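PDB 4KJR: cation exchanger YfkE from Bacillus subtilis subsp. subtilis, which extrudes calcium from the cell in exchange for external protons, as a homotrimeric membrane antiporter that does not carry sodium or potassium. Local coordinates for residues 7-12 / 38-43; 45-50 / 203-208; 105-110 / 258-263; 118-123 / 326-331. The protein carries 2 engineered substitutions. One frame throughout, in Å; residues are numbered along the deposited sequence.

Contact 1: residues 7-12 / 38-43; sequences ILVAAG and IALASY
Leu8 and Val9 of helix 3-22 rest against Ala39, Leu40 and Tyr43 of helix 26-53, and the side chains meet only through carbon. Leu8 takes part through the root of its side chain: its CB sits 3.7 Å from the CB of Ala39. Val9 follows and does most of the work. It turns CG1 anti to its backbone N (chi1 167°) and so presents CG2, the methyl that faces helix 26-53. Val9 CG2 lies 3.8 Å from Ala39 CB, and it reaches the tyrosine ring as well, 3.6 Å from Tyr43 CE2 and almost as near to CD2, approaching the ring plane at a slant. The third neighbour of the same methyl is looser, with Val9 CG2 and Leu40 CD2 4.4 Å apart. One methyl is thus held among an alanine, a leucine and an aromatic ring, and the small Ala39 lets the backbones close to 6.0 Å between Val9 CA and Ala39 CA. Helices 204-234 and 239-256 pack on other parts of segment 38-43, Leu40 on Val216, Val217 and Ile220 of the former, Ile38 and Ala41 on the latter. Phe5, a turn before Val9 on helix 3-22 itself, adds to the cover of Tyr43. The axes of the two segments approach to 8.9 Å and cross steeply at -126°, closer to antiparallel than to parallel. The arrangement is that of two consecutive membrane helices joined by a short turn, a splayed helical hairpin held here by valine, alanine and a tyrosine ring.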
loop_
_atom_site.group_PDB
_atom_site.type_symbol
_atom_site.label_atom_id
_atom_site.label_comp_id
_atom_site.label_asym_id
_atom_site.label_seq_id
_atom_site.Cartn_x
_atom_site.Cartn_y
_atom_site.Cartn_z
ATOM N N ILE A 7 26.489 16.005 -31.376
ATOM C CA ILE A 7 26.752 17.418 -31.103
ATOM C C ILE A 7 27.083 17.646 -29.626
ATOM O O ILE A 7 28.027 18.367 -29.300
ATOM C CB ILE A 7 25.552 18.307 -31.515
ATOM C CG1 ILE A 7 25.133 18.005 -32.959
ATOM C CG2 ILE A 7 25.884 19.785 -31.344
ATOM C CD1 ILE A 7 23.730 18.452 -33.318
ATOM N N LEU A 8 26.317 17.007 -28.744
ATOM C CA LEU A 8 26.433 17.231 -27.305
ATOM C C LEU A 8 27.661 16.585 -26.674
ATOM O O LEU A 8 28.212 17.122 -25.713
ATOM C CB LEU A 8 25.156 16.789 -26.582
ATOM C CG LEU A 8 23.902 17.647 -26.782
ATOM C CD1 LEU A 8 22.660 16.888 -26.348
ATOM C CD2 LEU A 8 24.008 18.975 -26.043
ATOM N N VAL A 9 28.086 15.438 -27.202
ATOM C CA VAL A 9 29.301 14.776 -26.713
ATOM C C VAL A 9 30.537 15.586 -27.102
ATOM O O VAL A 9 31.384 15.886 -26.257
ATOM C CB VAL A 9 29.420 13.322 -27.228
ATOM C CG1 VAL A 9 30.820 12.762 -26.994
ATOM C CG2 VAL A 9 28.386 12.441 -26.548
ATOM N N ALA A 10 30.607 15.950 -28.382
ATOM C CA ALA A 10 31.738 16.675 -28.950
ATOM C C ALA A 10 31.867 18.107 -28.432
ATOM O O ALA A 10 32.971 18.644 -28.371
ATOM C CB ALA A 10 31.645 16.673 -30.469
ATOM N N ALA A 11 30.741 18.724 -28.081
ATOM C CA ALA A 11 30.734 20.097 -27.574
ATOM C C ALA A 11 30.855 20.117 -26.059
ATOM O O ALA A 11 31.454 21.031 -25.485
ATOM C CB ALA A 11 29.468 20.823 -28.007
ATOM N N GLY A 12 30.286 19.097 -25.426
ATOM C CA GLY A 12 30.224 19.020 -23.979
ATOM C C GLY A 12 31.552 18.754 -23.306
ATOM O O GLY A 12 31.864 19.393 -22.304
ATOM N N ILE A 38 24.191 13.492 -19.898
ATOM C CA ILE A 38 23.003 12.965 -20.570
ATOM C C ILE A 38 23.473 12.195 -21.799
ATOM O O ILE A 38 23.330 10.971 -21.863
ATOM C CB ILE A 38 22.020 14.076 -20.996
ATOM C CG1 ILE A 38 21.455 14.798 -19.766
ATOM C CG2 ILE A 38 20.900 13.500 -21.858
ATOM C CD1 ILE A 38 20.943 16.193 -20.050
ATOM N N ALA A 39 24.079 12.923 -22.740
ATOM C CA ALA A 39 24.572 12.362 -23.998
ATOM C C ALA A 39 25.580 11.242 -23.772
ATOM O O ALA A 39 25.565 10.231 -24.482
ATOM C CB ALA A 39 25.178 13.457 -24.864
ATOM N N LEU A 40 26.443 11.425 -22.775
ATOM C CA LEU A 40 27.436 10.415 -22.415
ATOM C C LEU A 40 26.792 9.125 -21.907
ATOM O O LEU A 40 27.317 8.040 -22.135
ATOM C CB LEU A 40 28.420 10.975 -21.385
ATOM C CG LEU A 40 29.421 12.020 -21.885
ATOM C CD1 LEU A 40 30.094 12.724 -20.720
ATOM C CD2 LEU A 40 30.458 11.371 -22.790
ATOM N N ALA A 41 25.653 9.261 -21.229
ATOM C CA ALA A 41 24.886 8.119 -20.732
ATOM C C ALA A 41 23.995 7.520 -21.820
ATOM O O ALA A 41 23.689 6.326 -21.795
ATOM C CB ALA A 41 24.052 8.523 -19.525
ATOM N N SER A 42 23.579 8.362 -22.767
ATOM C CA SER A 42 22.831 7.922 -23.945
ATOM C C SER A 42 23.672 6.962 -24.790
ATOM O O SER A 42 23.150 5.996 -25.350
ATOM C CB SER A 42 22.390 9.126 -24.777
ATOM O OG SER A 42 21.703 8.713 -25.947
ATOM N N TYR A 43 24.972 7.241 -24.874
ATOM C CA TYR A 43 25.924 6.319 -25.483
ATOM C C TYR A 43 26.186 5.118 -24.579
ATOM O O TYR A 43 26.095 3.972 -25.024
ATOM C CB TYR A 43 27.232 7.031 -25.839
ATOM C CG TYR A 43 27.178 7.755 -27.163
ATOM C CD1 TYR A 43 27.367 7.066 -28.364
ATOM C CD2 TYR A 43 26.929 9.123 -27.219
ATOM C CE1 TYR A 43 27.314 7.723 -29.584
ATOM C CE2 TYR A 43 26.869 9.792 -28.434
ATOM C CZ TYR A 43 27.065 9.088 -29.612
ATOM O OH TYR A 43 27.006 9.750 -30.817
#

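Contact 2: residues 45-50 / 203-208; sequences GRATES and GKVATI
The apolar part of this contact is a single pairing, Ala47 with Val205. CG1 of Val205, anti to its own backbone N (chi1 -156°), projects onto the surface of helix 26-53, 3.7 Å from Ala47 CA and 3.8 Å from Ala47 CB. The alanine methyl also meets backbone, since Ala47 CB stands 3.6 Å from Val205 O. With a methyl as the whole of one side chain, the helices can come near: Ala47 CA and Val205 CA are 5.1 Å apart and the axes of the two segments 8.2 Å, crossing at -127°. Ser50, one turn on, adds a looser touch, its OG 4.5 Å from Val205 CB.

Two hydroxyls nearby bond to backbone of their own segments. Ser50 OG donates to Arg46 O at 2.5 Å, the same oxygen that accepts from Ser50 N, so two donors of one residue grip one carbonyl and the hydroxyl is turned back to its own backbone. On the other side Thr207 OG1 donates to Gly203 O at 2.8 Å, tying down the first turn of helix 204-234.

Membrane helices cross here with an alanine on one side and a valine on the other, which brings the start of helix 204-234 against the C-terminal half of helix 26-53. Ser202, just before that start, makes a weak hydrogen bond to Ser50 O, while Arg46 reaches across to Phe5 of helix 3-22 in a cation-pi contact.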
loop_
_atom_site.group_PDB
_atom_site.type_symbol
_atom_site.label_atom_id
_atom_site.label_comp_id
_atom_site.label_asym_id
_atom_site.label_seq_id
_atom_site.Cartn_x
_atom_site.Cartn_y
_atom_site.Cartn_z
ATOM N N GLY A 45 24.396 3.706 -22.639
ATOM C CA GLY A 45 23.252 2.807 -22.761
ATOM C C GLY A 45 23.240 1.969 -24.025
ATOM O O GLY A 45 22.951 0.771 -23.974
ATOM N N ARG A 46 23.543 2.602 -25.157
ATOM C CA ARG A 46 23.596 1.926 -26.456
ATOM C C ARG A 46 24.747 0.926 -26.517
ATOM O O ARG A 46 24.651 -0.113 -27.173
ATOM C CB ARG A 46 23.736 2.946 -27.585
ATOM C CG ARG A 46 22.488 3.771 -27.856
ATOM C CD ARG A 46 22.798 4.962 -28.747
ATOM N NE ARG A 46 21.592 5.695 -29.128
ATOM C CZ ARG A 46 21.585 6.892 -29.711
ATOM N NH1 ARG A 46 22.724 7.518 -29.988
ATOM N NH2 ARG A 46 20.430 7.469 -30.019
ATOM N N ALA A 47 25.832 1.251 -25.822
ATOM C CA ALA A 47 27.016 0.404 -25.787
ATOM C C ALA A 47 26.791 -0.881 -24.995
ATOM O O ALA A 47 27.358 -1.924 -25.321
ATOM C CB ALA A 47 28.186 1.178 -25.215
ATOM N N THR A 48 25.969 -0.795 -23.953
ATOM C CA THR A 48 25.636 -1.955 -23.134
ATOM C C THR A 48 24.612 -2.834 -23.845
ATOM O O THR A 48 24.729 -4.062 -23.842
ATOM C CB THR A 48 25.089 -1.540 -21.753
ATOM O OG1 THR A 48 24.153 -0.467 -21.913
ATOM C CG2 THR A 48 26.221 -1.083 -20.833
ATOM N N GLU A 49 23.620 -2.193 -24.463
ATOM C CA GLU A 49 22.530 -2.890 -25.150
ATOM C C GLU A 49 23.081 -3.793 -26.244
ATOM O O GLU A 49 22.567 -4.889 -26.472
ATOM C CB GLU A 49 21.538 -1.884 -25.744
ATOM C CG GLU A 49 20.197 -2.480 -26.150
ATOM C CD GLU A 49 19.268 -2.715 -24.972
ATOM O OE1 GLU A 49 19.256 -1.889 -24.034
ATOM O OE2 GLU A 49 18.535 -3.726 -24.993
ATOM N N SER A 50 24.136 -3.317 -26.900
ATOM C CA SER A 50 24.834 -4.056 -27.947
ATOM C C SER A 50 25.556 -5.278 -27.377
ATOM O O SER A 50 25.462 -6.378 -27.932
ATOM C CB SER A 50 25.833 -3.136 -28.646
ATOM O OG SER A 50 25.256 -1.868 -28.916
ATOM N N GLY A 203 29.989 -4.385 -31.265
ATOM C CA GLY A 203 31.422 -4.699 -31.243
ATOM C C GLY A 203 32.325 -3.495 -31.057
ATOM O O GLY A 203 33.117 -3.425 -30.112
ATOM N N LYS A 204 32.200 -2.552 -31.981
ATOM C CA LYS A 204 32.957 -1.308 -31.968
ATOM C C LYS A 204 32.494 -0.414 -30.816
ATOM O O LYS A 204 33.309 0.235 -30.156
ATOM C CB LYS A 204 32.790 -0.600 -33.317
ATOM C CG LYS A 204 33.284 -1.430 -34.496
ATOM C CD LYS A 204 32.324 -1.426 -35.677
ATOM C CE LYS A 204 32.705 -2.511 -36.677
ATOM N NZ LYS A 204 31.826 -2.548 -37.879
ATOM N N VAL A 205 31.181 -0.410 -30.576
ATOM C CA VAL A 205 30.559 0.364 -29.497
ATOM C C VAL A 205 30.931 -0.232 -28.138
ATOM O O VAL A 205 31.154 0.497 -27.166
ATOM C CB VAL A 205 29.017 0.417 -29.643
ATOM C CG1 VAL A 205 28.452 1.645 -28.943
ATOM C CG2 VAL A 205 28.605 0.431 -31.109
ATOM N N ALA A 206 31.007 -1.562 -28.094
ATOM C CA ALA A 206 31.389 -2.316 -26.900
ATOM C C ALA A 206 32.818 -2.010 -26.462
ATOM O O ALA A 206 33.178 -2.201 -25.298
ATOM C CB ALA A 206 31.233 -3.804 -27.161
ATOM N N THR A 207 33.626 -1.545 -27.409
ATOM C CA THR A 207 35.018 -1.209 -27.151
ATOM C C THR A 207 35.161 0.276 -26.797
ATOM O O THR A 207 35.777 0.623 -25.785
ATOM C CB THR A 207 35.909 -1.559 -28.364
ATOM O OG1 THR A 207 35.528 -2.836 -28.895
ATOM C CG2 THR A 207 37.379 -1.602 -27.965
ATOM N N ILE A 208 34.564 1.135 -27.625
ATOM C CA ILE A 208 34.725 2.591 -27.518
ATOM C C ILE A 208 34.055 3.207 -26.282
ATOM O O ILE A 208 34.462 4.278 -25.826
ATOM C CB ILE A 208 34.266 3.310 -28.815
ATOM C CG1 ILE A 208 34.898 4.704 -28.932
ATOM C CG2 ILE A 208 32.745 3.370 -28.915
ATOM C CD1 ILE A 208 36.379 4.695 -29.250
#

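Contact 3: residues 105-110 / 258-263; sequences GLSFFV and SAIIMA
Ile260 packs across Leu106, Ser107 and Val110 where the end of helix 85-110 meets the short helical turn 258-261, a junction between the two sodium/calcium exchanger regions of this CaCA-family transporter. Ile260 has the most surface buried here and uses both arms of its side chain. Its CG2, anti to the backbone N, lies over the backbone of helix 85-110, 3.5 Å from Leu106 O, while CD1 at the end of the longer arm touches Leu106 CD2 at 3.5 Å, the two side chains passing at a slant. Leu106 in turn is backed by Leu338 of helix 333-350. With an alanine in place of Ile260, a gap would probably open against Leu106, and Val110 would keep little beyond the Ala263 methyl on this segment. Ser107 comes next in buried surface and marks the nearest backbone approach, its CA 4.0 Å from Ile260 CA. Its OG is anti to the carbonyl carbon (chi1 -67°), which turns the hydroxyl back along its own helix to a hydrogen bond with Val103 O. OG comes within 3.1 Å of Ile260 N, but the angle is too poor for a hydrogen bond, so toward the second segment the hydroxyl acts as a small packing group, also 3.5 Å from Ala259 CB. Beyond Ile260 the chain leaves the helical turn through an inverse gamma turn centred on Met262, a selenomethionine here, which carries Ala263 back toward helix 85-110. Val110 meets this end of the segment: its CG1 sits 3.9 Å from Ile260 CG2 and 4.5 Å from Ala263 CB.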
loop_
_atom_site.group_PDB
_atom_site.type_symbol
_atom_site.label_atom_id
_atom_site.label_comp_id
_atom_site.label_asym_id
_atom_site.label_seq_id
_atom_site.Cartn_x
_atom_site.Cartn_y
_atom_site.Cartn_z
ATOM N N GLY A 105 6.603 6.105 -18.580
ATOM C CA GLY A 105 5.592 7.094 -18.943
ATOM C C GLY A 105 5.833 7.727 -20.298
ATOM O O GLY A 105 4.896 7.894 -21.075
ATOM N N LEU A 106 7.085 8.075 -20.587
ATOM C CA LEU A 106 7.436 8.664 -21.876
ATOM C C LEU A 106 7.255 7.642 -22.990
ATOM O O LEU A 106 6.735 7.969 -24.054
ATOM C CB LEU A 106 8.869 9.204 -21.854
ATOM C CG LEU A 106 9.203 10.529 -22.552
ATOM C CD1 LEU A 106 8.101 11.571 -22.399
ATOM C CD2 LEU A 106 10.508 11.066 -21.983
ATOM N N SER A 107 7.672 6.403 -22.742
ATOM C CA SER A 107 7.466 5.317 -23.697
ATOM C C SER A 107 5.987 5.112 -24.006
ATOM O O SER A 107 5.588 5.201 -25.164
ATOM C CB SER A 107 8.080 4.016 -23.190
ATOM O OG SER A 107 9.486 4.110 -23.149
ATOM N N PHE A 108 5.183 4.851 -22.974
ATOM C CA PHE A 108 3.741 4.620 -23.132
ATOM C C PHE A 108 3.067 5.772 -23.875
ATOM O O PHE A 108 2.259 5.547 -24.772
ATOM C CB PHE A 108 3.056 4.454 -21.769
ATOM C CG PHE A 108 3.406 3.184 -21.038
ATOM C CD1 PHE A 108 2.582 2.725 -20.014
ATOM C CD2 PHE A 108 4.545 2.444 -21.357
ATOM C CE1 PHE A 108 2.888 1.565 -19.320
ATOM C CE2 PHE A 108 4.853 1.283 -20.666
ATOM C CZ PHE A 108 4.023 0.843 -19.648
ATOM N N PHE A 109 3.413 7.000 -23.498
ATOM C CA PHE A 109 2.763 8.183 -24.042
ATOM C C PHE A 109 3.126 8.464 -25.495
ATOM O O PHE A 109 2.240 8.695 -26.319
ATOM C CB PHE A 109 3.056 9.416 -23.187
ATOM C CG PHE A 109 2.347 10.655 -23.657
ATOM C CD1 PHE A 109 0.981 10.810 -23.441
ATOM C CD2 PHE A 109 3.041 11.666 -24.318
ATOM C CE1 PHE A 109 0.319 11.945 -23.875
ATOM C CE2 PHE A 109 2.386 12.809 -24.752
ATOM C CZ PHE A 109 1.024 12.948 -24.529
ATOM N N VAL A 110 4.424 8.455 -25.797
ATOM C CA VAL A 110 4.919 8.798 -27.129
ATOM C C VAL A 110 4.355 7.816 -28.156
ATOM O O VAL A 110 3.792 8.231 -29.169
ATOM C CB VAL A 110 6.468 8.865 -27.168
ATOM C CG1 VAL A 110 7.064 7.807 -28.089
ATOM C CG2 VAL A 110 6.930 10.258 -27.565
ATOM N N SER A 258 16.568 4.340 -24.072
ATOM C CA SER A 258 16.414 3.406 -25.187
ATOM C C SER A 258 14.949 3.026 -25.362
ATOM O O SER A 258 14.430 3.006 -26.476
ATOM C CB SER A 258 17.251 2.144 -24.954
ATOM O OG SER A 258 18.608 2.470 -24.705
ATOM N N ALA A 259 14.290 2.766 -24.237
ATOM C CA ALA A 259 12.907 2.304 -24.201
ATOM C C ALA A 259 11.942 3.125 -25.050
ATOM O O ALA A 259 11.164 2.562 -25.817
ATOM C CB ALA A 259 12.416 2.232 -22.762
ATOM N N ILE A 260 11.994 4.450 -24.922
ATOM C CA ILE A 260 11.012 5.317 -25.587
ATOM C C ILE A 260 11.009 5.076 -27.086
ATOM O O ILE A 260 9.943 4.985 -27.703
ATOM C CB ILE A 260 11.246 6.815 -25.308
ATOM C CG1 ILE A 260 11.922 7.015 -23.947
ATOM C CG2 ILE A 260 9.927 7.569 -25.390
ATOM C CD1 ILE A 260 12.230 8.460 -23.610
ATOM N N ILE A 261 12.210 4.938 -27.650
ATOM C CA ILE A 261 12.401 4.793 -29.091
ATOM C C ILE A 261 11.687 3.573 -29.660
ATOM O O ILE A 261 11.083 3.650 -30.729
ATOM C CB ILE A 261 13.904 4.714 -29.419
ATOM C CG1 ILE A 261 14.596 6.034 -29.077
ATOM C CG2 ILE A 261 14.112 4.363 -30.885
ATOM C CD1 ILE A 261 16.106 5.961 -29.119
HETATM N N MSE A 262 11.745 2.462 -28.930
HETATM C CA MSE A 262 11.153 1.204 -29.377
HETATM C C MSE A 262 9.680 1.210 -29.102
HETATM O O MSE A 262 9.191 0.501 -28.216
HETATM C CB MSE A 262 11.813 0.038 -28.650
HETATM C CG MSE A 262 13.318 0.224 -28.545
HETATM SE SE MSE A 262 14.164 -1.505 -28.914
HETATM C CE MSE A 262 16.027 -0.995 -28.515
ATOM N N ALA A 263 8.962 2.017 -29.871
ATOM C CA ALA A 263 7.515 2.109 -29.771
ATOM C C ALA A 263 6.896 1.825 -31.137
ATOM O O ALA A 263 7.261 2.454 -32.138
ATOM C CB ALA A 263 7.115 3.482 -29.267
#

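Contact 4: residues 118-123 / 326-331; sequences QEFNIH and DGDSNW
Asp328 lays its side chain over the backbone of Glu119, with CB 3.4 Å from Glu119 N. At a chi1 of -163° the Asp328 carboxylate swings alongside the Glu119 carbonyl toward the neighbouring ring, where OD1 stands 4.3 Å from Phe120 CD2. Asp328 CA also makes a CA-H...O contact with Glu119 O (3.0 Å). The Phe120 ring is covered on one face by Glu119 CB, 3.5 Å above its centre. The carboxylates of Glu119 and Asp328 stay apart, OE1 and OD2 being 5.5 Å distant, and Glu119 has a weak, long ion pair with Arg117. An alanine here instead of Asp328 would probably leave a gap beside the Glu119 carbonyl and the Phe120 ring. Gly327, at positive phi (68°), lies close against the Glu119 carbonyl, and its own O is 4.0 Å from Gln118 CG. Both segments are modelled with a cis peptide bond, before Phe120 and before Asp328, which at this resolution is best taken with caution. Ser329 OG bonds to Asp328 O at 2.9 Å.

The contact lies at the surface and joins two connections: the chain entering helix 121-146, and the loop from helix 307-324 to helix 333-350. Met268 touches Asp328 from a third loop. A second subunit packs against it through its helices 121-146 and 152-176, with Arg126 of that subunit on Gln118 and its Phe176 meeting the ring of Trp331.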
loop_
_atom_site.group_PDB
_atom_site.type_symbol
_atom_site.label_atom_id
_atom_site.label_comp_id
_atom_site.label_asym_id
_atom_site.label_seq_id
_atom_site.Cartn_x
_atom_site.Cartn_y
_atom_site.Cartn_z
ATOM N N GLN A 118 -3.928 -6.053 -26.216
ATOM C CA GLN A 118 -3.774 -6.165 -24.758
ATOM C C GLN A 118 -2.652 -7.145 -24.387
ATOM O O GLN A 118 -2.847 -8.363 -24.404
ATOM C CB GLN A 118 -5.088 -6.595 -24.088
ATOM C CG GLN A 118 -6.229 -5.589 -24.164
ATOM C CD GLN A 118 -7.199 -5.869 -25.301
ATOM O OE1 GLN A 118 -6.807 -6.003 -26.460
ATOM N NE2 GLN A 118 -8.482 -5.951 -24.969
ATOM N N GLU A 119 -1.486 -6.594 -24.048
ATOM C CA GLU A 119 -0.281 -7.372 -23.724
ATOM C C GLU A 119 0.574 -6.616 -22.688
ATOM O O GLU A 119 0.346 -5.431 -22.468
ATOM C CB GLU A 119 0.526 -7.643 -25.003
ATOM C CG GLU A 119 0.544 -9.095 -25.473
ATOM C CD GLU A 119 -0.749 -9.555 -26.117
ATOM O OE1 GLU A 119 -1.296 -8.829 -26.973
ATOM O OE2 GLU A 119 -1.213 -10.660 -25.771
ATOM N N PHE A 120 1.518 -7.270 -22.005
ATOM C CA PHE A 120 1.737 -8.716 -22.011
ATOM C C PHE A 120 1.317 -9.267 -20.646
ATOM O O PHE A 120 2.088 -9.245 -19.683
ATOM C CB PHE A 120 3.208 -9.028 -22.318
ATOM C CG PHE A 120 3.650 -8.578 -23.686
ATOM C CD1 PHE A 120 3.801 -9.498 -24.719
ATOM C CD2 PHE A 120 3.906 -7.231 -23.949
ATOM C CE1 PHE A 120 4.197 -9.087 -25.986
ATOM C CE2 PHE A 120 4.296 -6.815 -25.214
ATOM C CZ PHE A 120 4.448 -7.745 -26.232
ATOM N N ASN A 121 0.078 -9.747 -20.583
ATOM C CA ASN A 121 -0.617 -10.017 -19.319
ATOM C C ASN A 121 -0.059 -11.146 -18.448
ATOM O O ASN A 121 0.029 -10.996 -17.227
ATOM C CB ASN A 121 -2.127 -10.202 -19.555
ATOM C CG ASN A 121 -2.450 -10.933 -20.857
ATOM O OD1 ASN A 121 -1.577 -11.524 -21.502
ATOM N ND2 ASN A 121 -3.721 -10.893 -21.248
ATOM N N ILE A 122 0.315 -12.260 -19.076
ATOM C CA ILE A 122 0.763 -13.460 -18.352
ATOM C C ILE A 122 2.205 -13.331 -17.838
ATOM O O ILE A 122 2.551 -13.905 -16.806
ATOM C CB ILE A 122 0.607 -14.750 -19.199
ATOM C CG1 ILE A 122 -0.437 -14.561 -20.310
ATOM C CG2 ILE A 122 0.229 -15.925 -18.304
ATOM C CD1 ILE A 122 -0.449 -15.657 -21.359
ATOM N N HIS A 123 3.027 -12.561 -18.549
ATOM C CA HIS A 123 4.430 -12.365 -18.176
ATOM C C HIS A 123 4.606 -11.454 -16.993
ATOM O O HIS A 123 5.127 -11.871 -15.963
ATOM C CB HIS A 123 5.243 -11.860 -19.369
ATOM C CG HIS A 123 5.294 -12.831 -20.523
ATOM N ND1 HIS A 123 6.293 -13.718 -20.677
ATOM C CD2 HIS A 123 4.417 -13.037 -21.587
ATOM C CE1 HIS A 123 6.074 -14.453 -21.784
ATOM N NE2 HIS A 123 4.926 -14.036 -22.339
ATOM N N ASP A 326 -3.410 -5.196 -17.218
ATOM C CA ASP A 326 -3.836 -5.697 -18.523
ATOM C C ASP A 326 -3.022 -5.089 -19.661
ATOM O O ASP A 326 -2.583 -5.799 -20.574
ATOM C CB ASP A 326 -5.322 -5.403 -18.758
ATOM C CG ASP A 326 -6.232 -6.027 -17.706
ATOM O OD1 ASP A 326 -7.197 -6.721 -18.098
ATOM O OD2 ASP A 326 -6.000 -5.816 -16.497
ATOM N N GLY A 327 -2.828 -3.772 -19.602
ATOM C CA GLY A 327 -2.198 -3.031 -20.688
ATOM C C GLY A 327 -3.106 -3.010 -21.908
ATOM O O GLY A 327 -4.330 -2.949 -21.766
ATOM N N ASP A 328 -2.529 -3.043 -23.112
ATOM C CA ASP A 328 -1.080 -2.972 -23.334
ATOM C C ASP A 328 -0.564 -1.570 -23.004
ATOM O O ASP A 328 0.455 -1.419 -22.326
ATOM C CB ASP A 328 -0.745 -3.348 -24.788
ATOM C CG ASP A 328 0.731 -3.688 -25.001
ATOM O OD1 ASP A 328 1.517 -3.702 -24.029
ATOM O OD2 ASP A 328 1.108 -3.954 -26.159
ATOM N N SER A 329 -1.289 -0.562 -23.492
ATOM C CA SER A 329 -1.075 0.851 -23.165
ATOM C C SER A 329 -2.189 1.693 -23.760
ATOM O O SER A 329 -2.909 1.250 -24.654
ATOM C CB SER A 329 0.275 1.358 -23.679
ATOM O OG SER A 329 1.248 1.332 -22.651
ATOM N N ASN A 330 -2.322 2.911 -23.255
ATOM C CA ASN A 330 -3.288 3.865 -23.769
ATOM C C ASN A 330 -2.587 5.176 -24.104
ATOM O O ASN A 330 -1.466 5.415 -23.660
ATOM C CB ASN A 330 -4.403 4.087 -22.743
ATOM C CG ASN A 330 -5.755 4.329 -23.389
ATOM O OD1 ASN A 330 -5.989 3.953 -24.537
ATOM N ND2 ASN A 330 -6.662 4.951 -22.645
ATOM N N TRP A 331 -3.242 6.022 -24.894
ATOM C CA TRP A 331 -2.685 7.329 -25.256
ATOM C C TRP A 331 -2.337 8.136 -24.033
ATOM O O TRP A 331 -1.357 8.885 -24.035
ATOM C CB TRP A 331 -3.645 8.100 -26.166
ATOM C CG TRP A 331 -4.834 8.705 -25.451
ATOM C CD1 TRP A 331 -6.026 8.075 -25.085
ATOM C CD2 TRP A 331 -4.980 10.093 -24.983
ATOM N NE1 TRP A 331 -6.869 8.951 -24.445
ATOM C CE2 TRP A 331 -6.305 10.177 -24.350
ATOM C CE3 TRP A 331 -4.177 11.231 -25.021
ATOM C CZ2 TRP A 331 -6.780 11.356 -23.793
ATOM C CZ3 TRP A 331 -4.668 12.413 -24.453
ATOM C CH2 TRP A 331 -5.938 12.472 -23.857
#

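Overall arrangement
Contacts 1 and 2 share helix 26-53, their centres 15 Å apart on the same side of the chain's centre; its earlier part meets helix 3-22 and its later part helix 204-234. Centre to centre, contact 3 lies some 20 Å from both, its nearest atoms about 4 Å from contact 2. Contact 4, its centre 14 Å from that of contact 3, touches it: Phe108 packs on Ser329 and Phe109 on Trp331. Along the chain contact 1 closes before the others open, whereas contacts 2, 3 and 4 interleave, each pairing a segment of the first family region with one of the second. The two halves are therefore stitched together, from contact 2 to the subunit interface at contact 4.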